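PDB 4F8J: putative branched-chain amino acid transport system substrate-binding protein, which probably serves as the periplasmic substrate-binding component of an ABC-type importer and is seen here holding 4'-hydroxycinnamic acid, an aromatic carboxylate, in its cleft. Local coordinates for residues Gly139-Ser144 and Gly181-Leu186; Tyr147-Phe152 and Glu169-Arg174. All coordinates share one frame; numbering follows the deposited sequence. Where two conformers were deposited one is given.

Contact 1. Residues Gly139-Ser144 and Gly181-Leu186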
loop_
_atom_site.group_PDB
_atom_site.type_symbol
_atom_site.label_atom_id
_atom_site.label_comp_id
_atom_site.label_asym_id
_atom_site.label_seq_id
_atom_site.Cartn_x
_atom_site.Cartn_y
_atom_site.Cartn_z
ATOM N N GLY A 139 13.940 -4.285 -18.184
ATOM C CA GLY A 139 12.997 -5.385 -18.300
ATOM C C GLY A 139 11.972 -5.355 -17.180
ATOM O O GLY A 139 12.218 -4.779 -16.138
ATOM N N TYR A 140 10.817 -5.978 -17.403
ATOM C CA TYR A 140 9.762 -6.044 -16.383
ATOM C C TYR A 140 9.383 -7.480 -16.120
ATOM O O TYR A 140 9.294 -8.287 -17.057
ATOM C CB TYR A 140 8.539 -5.288 -16.864
ATOM C CG TYR A 140 7.399 -5.270 -15.870
ATOM C CD1 TYR A 140 7.459 -4.444 -14.751
ATOM C CD2 TYR A 140 6.246 -6.049 -16.066
ATOM C CE1 TYR A 140 6.432 -4.439 -13.811
ATOM C CE2 TYR A 140 5.208 -6.014 -15.147
ATOM C CZ TYR A 140 5.288 -5.170 -14.046
ATOM O OH TYR A 140 4.256 -5.134 -13.119
ATOM N N ILE A 141 9.210 -7.794 -14.844
ATOM C CA ILE A 141 8.537 -9.023 -14.412
ATOM C C ILE A 141 7.557 -8.663 -13.301
ATOM O O ILE A 141 7.941 -8.058 -12.287
ATOM C CB ILE A 141 9.537 -10.121 -13.958
ATOM C CG1 ILE A 141 8.753 -11.370 -13.577
ATOM C CG2 ILE A 141 10.459 -9.636 -12.824
ATOM C CD1 ILE A 141 9.637 -12.591 -13.429
ATOM N N GLY A 142 6.289 -8.976 -13.518
ATOM C CA GLY A 142 5.247 -8.650 -12.553
ATOM C C GLY A 142 4.013 -9.513 -12.668
ATOM O O GLY A 142 3.944 -10.397 -13.539
ATOM N N TYR A 143 3.049 -9.287 -11.794
ATOM C CA TYR A 143 1.847 -10.126 -11.797
ATOM C C TYR A 143 1.085 -10.003 -13.099
ATOM O O TYR A 143 1.025 -8.928 -13.704
ATOM C CB TYR A 143 0.879 -9.745 -10.694
ATOM C CG TYR A 143 1.392 -9.875 -9.282
ATOM C CD1 TYR A 143 2.198 -10.937 -8.900
ATOM C CD2 TYR A 143 0.950 -9.014 -8.305
ATOM C CE1 TYR A 143 2.641 -11.071 -7.578
ATOM C CE2 TYR A 143 1.386 -9.114 -6.994
ATOM C CZ TYR A 143 2.198 -10.159 -6.619
ATOM O OH TYR A 143 2.627 -10.297 -5.310
ATOM N N SER A 144 0.428 -11.108 -13.471
ATOM C CA SER A 144 -0.534 -11.124 -14.560
ATOM C C SER A 144 -1.935 -10.725 -14.062
ATOM O O SER A 144 -2.936 -11.436 -14.260
ATOM C CB SER A 144 -0.572 -12.528 -15.187
ATOM O OG SER A 144 -0.713 -13.508 -14.165
ATOM N N GLY A 181 11.359 -19.743 -16.274
ATOM C CA GLY A 181 11.305 -19.445 -17.707
ATOM C C GLY A 181 11.383 -17.951 -17.999
ATOM O O GLY A 181 12.110 -17.505 -18.915
ATOM N N GLN A 182 10.643 -17.181 -17.206
ATOM C CA GLN A 182 10.576 -15.769 -17.384
ATOM C C GLN A 182 11.967 -15.195 -17.109
ATOM O O GLN A 182 12.437 -14.280 -17.817
ATOM C CB GLN A 182 9.538 -15.123 -16.433
ATOM C CG GLN A 182 8.096 -15.601 -16.633
ATOM C CD GLN A 182 7.700 -16.746 -15.704
ATOM O OE1 GLN A 182 8.492 -17.683 -15.430
ATOM N NE2 GLN A 182 6.459 -16.690 -15.225
ATOM N N VAL A 183 12.627 -15.732 -16.079
ATOM C CA VAL A 183 13.940 -15.197 -15.679
ATOM C C VAL A 183 15.036 -15.497 -16.699
ATOM O O VAL A 183 15.910 -14.644 -16.955
ATOM C CB VAL A 183 14.322 -15.638 -14.253
ATOM C CG1 VAL A 183 15.818 -15.484 -14.038
ATOM C CG2 VAL A 183 13.541 -14.811 -13.245
ATOM N N LEU A 184 14.997 -16.685 -17.292
ATOM C CA LEU A 184 15.908 -17.044 -18.385
ATOM C C LEU A 184 15.793 -16.026 -19.519
ATOM O O LEU A 184 16.803 -15.603 -20.102
ATOM C CB LEU A 184 15.599 -18.455 -18.923
ATOM C CG LEU A 184 16.498 -19.043 -20.024
ATOM C CD1 LEU A 184 16.522 -20.560 -19.937
ATOM C CD2 LEU A 184 16.055 -18.600 -21.416
ATOM N N LYS A 185 14.557 -15.629 -19.839
ATOM C CA LYS A 185 14.361 -14.704 -20.953
ATOM C C LYS A 185 14.876 -13.336 -20.579
ATOM O O LYS A 185 15.540 -12.672 -21.366
ATOM C CB LYS A 185 12.904 -14.617 -21.354
ATOM C CG LYS A 185 12.408 -15.932 -21.930
ATOM C CD LYS A 185 10.905 -15.919 -22.092
ATOM C CE LYS A 185 10.490 -15.347 -23.429
ATOM N NZ LYS A 185 10.505 -16.449 -24.435
ATOM N N LEU A 186 14.594 -12.928 -19.363
ATOM C CA LEU A 186 15.095 -11.640 -18.868
ATOM C C LEU A 186 16.632 -11.583 -18.861
ATOM O O LEU A 186 17.224 -10.603 -19.322
ATOM C CB LEU A 186 14.559 -11.366 -17.481
ATOM C CG LEU A 186 13.100 -10.916 -17.514
ATOM C CD1 LEU A 186 12.443 -11.090 -16.152
ATOM C CD2 LEU A 186 12.987 -9.476 -17.985
#
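Ile141 turns its branched side chain onto the helix 181-186 and overlaps Leu186, whose CD1 rests 3.8 Å from Ile141 CB. That methyl sits beside the root of the isoleucine, and it also meets CG2, so Leu186 CD1 is nearest the branch point, with the end of the chain a little further off. The longer arm of Ile141 reaches past it: with CG1 opposite the backbone N (chi1 -178°) and chi2 extended, CD1 runs out to the helix and lies 3.9 Å from Gln182 CB, one turn before Leu186. Val183 CG2 is 4.5 Å from Ile141 CD1, a looser touch.

The second branch of Leu186 works on the strand itself. Leu186 CD2 lies 4.1 Å from Gly139 CA and 4.0 Å from Tyr140 O, packed against the backbone where Gly139 has no side chain; a CB there would run into this methyl. An alanine in place of Leu186 is likely to open a gap over Gly139 and leave Ile141 CB and CG2 without their cover from the helix. No hydrogen bond crosses between the two segments, and Gln182 adds only the aliphatic start of its side chain. The bend at chi2 (95°) takes its amide aside, where NE2 donates to Arg171 O near the end of the adjacent strand.

The strand and helix run nearly antiparallel, at 168°, with their axes 9.7 Å apart, the layered packing of an alpha/beta lobe in a periplasmic binding protein. Strand 137-143 lies between strands 165-172 and 193-197; Ile194 and Val196 of the latter flank Ile141, Pro206 of helix 200-212 closes in beside it, and helix 180-189 lies over this face of the sheet next to helix 200-212.

Contact 2. Residues Tyr147-Phe152 and Glu169-Arg174. With HC4 (4'-hydroxycinnamic acid), chain E.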
loop_
_atom_site.group_PDB
_atom_site.type_symbol
_atom_site.label_atom_id
_atom_site.label_comp_id
_atom_site.label_asym_id
_atom_site.label_seq_id
_atom_site.Cartn_x
_atom_site.Cartn_y
_atom_site.Cartn_z
ATOM N N TYR A 147 -2.711 -5.166 -10.586
ATOM C CA TYR A 147 -1.531 -4.550 -9.977
ATOM C C TYR A 147 -0.317 -4.634 -10.914
ATOM O O TYR A 147 0.408 -3.647 -11.118
ATOM C CB TYR A 147 -1.217 -5.176 -8.620
ATOM C CG TYR A 147 -0.040 -4.579 -7.884
ATOM C CD1 TYR A 147 -0.150 -3.361 -7.265
ATOM C CD2 TYR A 147 1.188 -5.249 -7.783
ATOM C CE1 TYR A 147 0.913 -2.810 -6.573
ATOM C CE2 TYR A 147 2.264 -4.691 -7.112
ATOM C CZ TYR A 147 2.115 -3.456 -6.505
ATOM O OH TYR A 147 3.128 -2.864 -5.815
ATOM N N GLY A 148 -0.069 -5.819 -11.458
ATOM C CA GLY A 148 1.035 -5.960 -12.425
ATOM C C GLY A 148 0.823 -5.119 -13.662
ATOM O O GLY A 148 1.778 -4.554 -14.201
ATOM N N ASP A 149 -0.433 -4.994 -14.101
ATOM C CA ASP A 149 -0.743 -4.122 -15.235
ATOM C C ASP A 149 -0.497 -2.645 -14.925
ATOM O O ASP A 149 0.009 -1.915 -15.778
ATOM C CB ASP A 149 -2.213 -4.298 -15.654
ATOM C CG ASP A 149 -2.508 -5.645 -16.325
ATOM O OD1 ASP A 149 -1.582 -6.432 -16.632
ATOM O OD2 ASP A 149 -3.733 -5.927 -16.503
ATOM N N LEU A 150 -0.890 -2.189 -13.742
ATOM C CA LEU A 150 -0.744 -0.771 -13.398
ATOM C C LEU A 150 0.744 -0.432 -13.435
ATOM O O LEU A 150 1.139 0.642 -13.905
ATOM C CB LEU A 150 -1.285 -0.458 -11.996
ATOM C CG LEU A 150 -2.798 -0.356 -11.743
ATOM C CD1 LEU A 150 -3.115 -0.427 -10.251
ATOM C CD2 LEU A 150 -3.345 0.941 -12.341
ATOM N N TRP A 151 1.573 -1.334 -12.922
ATOM C CA TRP A 151 3.014 -1.085 -12.901
ATOM C C TRP A 151 3.626 -1.128 -14.273
ATOM O O TRP A 151 4.466 -0.291 -14.606
ATOM C CB TRP A 151 3.703 -2.052 -11.957
ATOM C CG TRP A 151 3.778 -1.497 -10.579
ATOM C CD1 TRP A 151 3.045 -1.859 -9.430
ATOM C CD2 TRP A 151 4.669 -0.449 -10.157
ATOM N NE1 TRP A 151 3.448 -1.123 -8.365
ATOM C CE2 TRP A 151 4.402 -0.211 -8.749
ATOM C CE3 TRP A 151 5.603 0.331 -10.803
ATOM C CZ2 TRP A 151 5.111 0.723 -8.019
ATOM C CZ3 TRP A 151 6.305 1.273 -10.064
ATOM C CH2 TRP A 151 6.065 1.470 -8.708
ATOM N N PHE A 152 3.259 -2.114 -15.081
ATOM C CA PHE A 152 3.819 -2.164 -16.438
ATOM C C PHE A 152 3.377 -0.967 -17.255
ATOM O O PHE A 152 4.196 -0.361 -17.918
ATOM C CB PHE A 152 3.450 -3.436 -17.181
ATOM C CG PHE A 152 4.109 -3.534 -18.509
ATOM C CD1 PHE A 152 5.480 -3.655 -18.598
ATOM C CD2 PHE A 152 3.371 -3.473 -19.649
ATOM C CE1 PHE A 152 6.113 -3.727 -19.811
ATOM C CE2 PHE A 152 3.992 -3.540 -20.891
ATOM C CZ PHE A 152 5.359 -3.668 -20.968
ATOM N N GLU A 169 9.344 -8.023 -21.298
ATOM C CA GLU A 169 8.217 -8.018 -20.384
ATOM C C GLU A 169 7.795 -9.462 -20.107
ATOM O O GLU A 169 7.544 -10.237 -21.036
ATOM C CB GLU A 169 7.027 -7.258 -20.972
ATOM C CG GLU A 169 5.801 -7.335 -20.066
ATOM C CD GLU A 169 4.462 -7.089 -20.766
ATOM O OE1 GLU A 169 4.420 -6.817 -21.979
ATOM O OE2 GLU A 169 3.425 -7.170 -20.100
ATOM N N GLU A 170 7.755 -9.825 -18.831
ATOM C CA GLU A 170 7.331 -11.160 -18.422
ATOM C C GLU A 170 6.330 -11.039 -17.276
ATOM O O GLU A 170 6.397 -10.107 -16.447
ATOM C CB GLU A 170 8.555 -11.966 -17.978
ATOM C CG GLU A 170 9.572 -12.202 -19.100
ATOM C CD GLU A 170 9.085 -13.193 -20.152
ATOM O OE1 GLU A 170 8.361 -14.132 -19.762
ATOM O OE2 GLU A 170 9.486 -13.099 -21.347
ATOM N N ARG A 171 5.380 -11.974 -17.223
ATOM C CA ARG A 171 4.399 -12.011 -16.132
ATOM C C ARG A 171 4.405 -13.348 -15.390
ATOM O O ARG A 171 4.884 -14.363 -15.918
ATOM C CB ARG A 171 2.991 -11.700 -16.669
ATOM C CG ARG A 171 2.830 -10.337 -17.362
ATOM C CD ARG A 171 3.181 -9.087 -16.555
ATOM N NE ARG A 171 2.781 -7.934 -17.364
ATOM C CZ ARG A 171 1.661 -7.217 -17.215
ATOM N NH1 ARG A 171 0.834 -7.394 -16.188
ATOM N NH2 ARG A 171 1.382 -6.247 -18.082
ATOM N N PHE A 172 3.895 -13.326 -14.165
ATOM C CA PHE A 172 3.688 -14.541 -13.355
ATOM C C PHE A 172 2.473 -14.340 -12.486
ATOM O O PHE A 172 2.002 -13.225 -12.334
ATOM C CB PHE A 172 4.922 -14.945 -12.527
ATOM C CG PHE A 172 5.268 -14.039 -11.375
ATOM C CD1 PHE A 172 5.907 -12.825 -11.591
ATOM C CD2 PHE A 172 5.005 -14.431 -10.054
ATOM C CE1 PHE A 172 6.280 -12.036 -10.522
ATOM C CE2 PHE A 172 5.367 -13.625 -8.980
ATOM C CZ PHE A 172 5.998 -12.417 -9.225
ATOM N N ALA A 173 1.896 -15.438 -12.021
ATOM C CA ALA A 173 0.737 -15.378 -11.145
ATOM C C ALA A 173 1.161 -15.444 -9.690
ATOM O O ALA A 173 2.158 -16.087 -9.331
ATOM C CB ALA A 173 -0.243 -16.507 -11.465
ATOM N N ARG A 174 0.374 -14.784 -8.849
ATOM C CA ARG A 174 0.661 -14.673 -7.424
ATOM C C ARG A 174 1.055 -16.002 -6.774
ATOM O O ARG A 174 2.030 -16.047 -6.023
ATOM C CB ARG A 174 -0.550 -14.072 -6.686
ATOM C CG ARG A 174 -0.713 -12.592 -6.940
ATOM C CD ARG A 174 -2.070 -12.086 -6.460
ATOM N NE ARG A 174 -2.277 -10.720 -6.927
ATOM C CZ ARG A 174 -1.954 -9.619 -6.235
ATOM N NH1 ARG A 174 -2.121 -8.445 -6.799
ATOM N NH2 ARG A 174 -1.424 -9.715 -5.017
HETATM C C1 HC4 E . -0.980 -6.092 -4.528
HETATM O O1 HC4 E . -1.987 -6.103 -5.252
HETATM O O2 HC4 E . -0.442 -7.163 -4.127
HETATM C C2 HC4 E . -0.336 -4.836 -4.054
HETATM C C3 HC4 E . -0.053 -4.735 -2.756
HETATM C "C1'" HC4 E . 0.426 -3.472 -2.114
HETATM C "C2'" HC4 E . 1.230 -2.516 -2.765
HETATM C "C3'" HC4 E . 1.574 -1.338 -2.120
HETATM C "C4'" HC4 E . 1.175 -1.052 -0.828
HETATM C "C5'" HC4 E . 0.389 -1.995 -0.177
HETATM C "C6'" HC4 E . 0.040 -3.162 -0.832
HETATM O "O4'" HC4 E . 1.522 0.096 -0.156
#
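Helix 146-161 and strand 165-172 are the last two elements of a beta-alpha-beta unit begun by strand 137-143; a salt-bridge network joins them set back from the ligand, with Tyr147 and Arg174 at the cleft end. Arg171 bonds Asp149 OD1 chiefly through NH1, at 2.6 Å, on the anti side of the carboxylate; a second bond, from NH2, is weak. NH1 also donates to Tyr143 O of the first strand. The carboxylate stands almost upright to the guanidinium, 79° between planes. On its own strand Arg171 grips Glu169 side-on, NE and NH2 both reaching OE2, NE at 2.9 Å.

Glu169 lies over one face of the Phe152 ring. Its carboxylate is stacked 13° from the ring plane, and Glu169 CG makes a CH-pi contact, 3.9 Å from the Phe152 ring centroid. Phe152 CG is anti to the backbone N (chi1 -175°), which swings the ring out from the helix beneath this glutamate.

Arg174 meets the carboxylate of 4'-hydroxycinnamic acid end-on with two bonds, NH1 to O1 at 2.8 Å and NH2 to O2 at 2.9 Å. Asp145 takes NE in a salt bridge, which probably holds this arginine in its orientation. Tyr147 lays a ring face against the ligand, whose C2 is 3.5 Å from Tyr147 CE1, while Trp151 CD1 lies over the opposite face; the tyrosine hydroxyl bonds to Thr222.

Two acids around Arg171 would probably keep it charged, while the paired, nearly straight bonds of Arg174 suit a carboxylate ligand, and Tyr147 adds an apolar wall beside the propenoate.

Contact 1 is buried and apolar, with aliphatic groups packed on each other and on bare backbone; contact 2 is only partly buried, and charge carries much of it. The two share one sheet, whose neighbouring strands 137-143 and 165-172 each supply a segment, while their helices, 180-189 and 146-161, differ. Along the chain, contact 2 is nested inside the loop closed by contact 1. Tyr140 ties them together: its O probably accepts from Glu170 N and its OH makes a weak hydrogen bond to Gly148 O. Tyr147 and Arg174 of contact 2 meet the ligand; Tyr143 of segment 139-144 also touches it, but takes no part in the packing against the helix.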